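Local coordinates for uncharacterized protein (Bacteroides vulgatus, PDB 4FMR) that is of uncharacterised function but probably binds DNA, pairing an HU/IHF-like DNA-binding domain with an Ig-like domain, at residues G82-R87 with N100-S105. Numbering follows the deposited sequence.
Sequences GVAQFR and NSIYVS
The ring of Tyr103 is sandwiched between Gln85 and Arg87, and this is the tightly packed part of the contact. Gln85 CB sits over one face, offset toward the rim, 3.7 Å from the ring centroid, which fits a CH-pi contact. Over the opposite face the guanidinium of Arg87 lies nearly parallel to the ring, the planes 9° apart, and its CZ stands 3.7 Å from the centroid: a stacked cation-pi pair. Tyr103 reaches this slot because its CG falls between the backbone N and the carbonyl carbon (chi1 70°), tipping the ring toward the strand that carries both partners. In the backbone, Gln85 and Tyr103 form an antiparallel hydrogen-bonded pair, Gln85 N to Tyr103 O at 2.8 Å and Tyr103 N to Gln85 O at 3.1 Å. In HU and IHF the equivalent two strands run on into a β-hairpin arm that grips DNA, one per subunit; here the 12-residue connection holds no regular strand, and a DNA-contacting role for it can only be inferred. On the other face of the sheet packing is looser: Phe86 CE1 comes no nearer to Ile102 CG1 than 4.2 Å, and Trp95 from the connecting loop meets the Phe86 ring. Three waters bridge polar ends on the tyrosine side. One, at the edge of the Tyr103 ring and in its plane, donates to Phe86 O and hydrogen-bonds Tyr103 OH; another joins Tyr103 OH to Gln85 NE2, weakly at the amide; the third joins Arg87 NE, 2.8 Å away, to Ser101 OG. Toward the loop, the hydrogen bond from Ser101 N to Arg87 O is weak at 3.5 Å, but Asn100 ND2 approaches the same oxygen on a lone pair at 3.2 Å and also bonds Val89 O, while Asn100 OD1 accepts from Asp96 N. Ser105 OG is hydrogen-bonded to Asp145 OD2 of the second subunit.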
# COMPACT_ATOMS: atom_id res chain seq x y z
N GLY B 82 3.93 7.01 -3.22
CA GLY B 82 4.07 7.02 -1.77
C GLY B 82 3.85 8.40 -1.20
O GLY B 82 4.12 9.42 -1.86
N VAL B 83 3.39 8.43 0.05
CA VAL B 83 3.21 9.63 0.84
C VAL B 83 3.25 9.21 2.33
O VAL B 83 2.73 8.15 2.69
CB VAL B 83 1.94 10.47 0.46
CG1 VAL B 83 0.63 9.79 0.89
CG2 VAL B 83 2.02 11.91 1.01
N ALA B 84 3.88 10.05 3.17
CA ALA B 84 3.87 9.85 4.63
C ALA B 84 2.45 10.01 5.18
O ALA B 84 1.67 10.88 4.72
CB ALA B 84 4.80 10.87 5.31
N GLN B 85 2.11 9.18 6.18
CA GLN B 85 0.82 9.23 6.88
C GLN B 85 1.07 9.16 8.38
O GLN B 85 2.14 8.67 8.80
CB GLN B 85 -0.11 8.09 6.43
CG GLN B 85 -0.37 7.97 4.94
CD GLN B 85 -1.64 8.65 4.54
OE1 GLN B 85 -1.66 9.82 4.20
NE2 GLN B 85 -2.73 7.92 4.56
N PHE B 86 0.08 9.55 9.18
CA PHE B 86 0.15 9.54 10.66
C PHE B 86 -0.86 8.59 11.29
O PHE B 86 -1.96 8.40 10.77
CB PHE B 86 -0.10 10.97 11.20
CG PHE B 86 0.85 11.99 10.62
CD1 PHE B 86 2.22 11.92 10.87
CD2 PHE B 86 0.39 13.01 9.78
CE1 PHE B 86 3.10 12.86 10.33
CE2 PHE B 86 1.27 13.95 9.25
CZ PHE B 86 2.62 13.87 9.53
N ARG B 87 -0.46 7.98 12.42
CA ARG B 87 -1.38 7.12 13.18
C ARG B 87 -1.62 7.75 14.54
O ARG B 87 -0.75 8.45 15.06
CB ARG B 87 -0.87 5.69 13.36
CG ARG B 87 -0.72 4.86 12.10
CD ARG B 87 -0.51 3.39 12.43
NE ARG B 87 0.39 2.71 11.50
CZ ARG B 87 0.00 2.12 10.36
NH1 ARG B 87 -1.27 2.16 9.99
NH2 ARG B 87 0.89 1.53 9.58
N ASN B 100 1.66 8.27 18.83
CA ASN B 100 1.65 8.60 17.41
C ASN B 100 2.84 8.02 16.70
O ASN B 100 3.92 7.90 17.27
CB ASN B 100 1.64 10.12 17.20
CG ASN B 100 0.49 10.84 17.85
OD1 ASN B 100 0.70 11.69 18.73
ND2 ASN B 100 -0.74 10.53 17.43
N SER B 101 2.62 7.66 15.43
CA SER B 101 3.64 7.11 14.56
C SER B 101 3.45 7.56 13.11
O SER B 101 2.37 8.02 12.70
CB SER B 101 3.65 5.58 14.64
OG SER B 101 2.43 4.98 14.24
N ILE B 102 4.54 7.46 12.36
CA ILE B 102 4.64 7.73 10.95
C ILE B 102 4.77 6.41 10.22
O ILE B 102 5.41 5.48 10.71
CB ILE B 102 5.86 8.66 10.64
CG1 ILE B 102 5.91 9.92 11.53
CG2 ILE B 102 5.99 8.99 9.13
CD1 ILE B 102 7.31 10.66 11.51
N TYR B 103 4.15 6.32 9.04
CA TYR B 103 4.29 5.22 8.11
C TYR B 103 4.18 5.83 6.73
O TYR B 103 3.81 7.01 6.59
CB TYR B 103 3.29 4.06 8.34
CG TYR B 103 1.86 4.38 8.00
CD1 TYR B 103 1.03 5.04 8.91
CD2 TYR B 103 1.31 4.01 6.77
CE1 TYR B 103 -0.31 5.32 8.60
CE2 TYR B 103 -0.02 4.29 6.45
CZ TYR B 103 -0.83 4.92 7.38
OH TYR B 103 -2.13 5.19 7.05
N VAL B 104 4.53 5.06 5.72
CA VAL B 104 4.41 5.49 4.34
C VAL B 104 3.35 4.62 3.72
O VAL B 104 3.44 3.39 3.75
CB VAL B 104 5.77 5.46 3.58
CG1 VAL B 104 5.60 5.76 2.08
CG2 VAL B 104 6.77 6.41 4.20
N SER B 105 2.33 5.25 3.19
CA SER B 105 1.26 4.58 2.46
C SER B 105 1.68 4.42 1.01
O SER B 105 2.09 5.40 0.38
CB SER B 105 -0.03 5.37 2.56
OG SER B 105 -1.06 4.54 2.07
O HOH W 1 -3.99 5.67 4.80
O HOH W 2 -3.42 6.89 8.95
O HOH W 3 3.06 3.18 12.26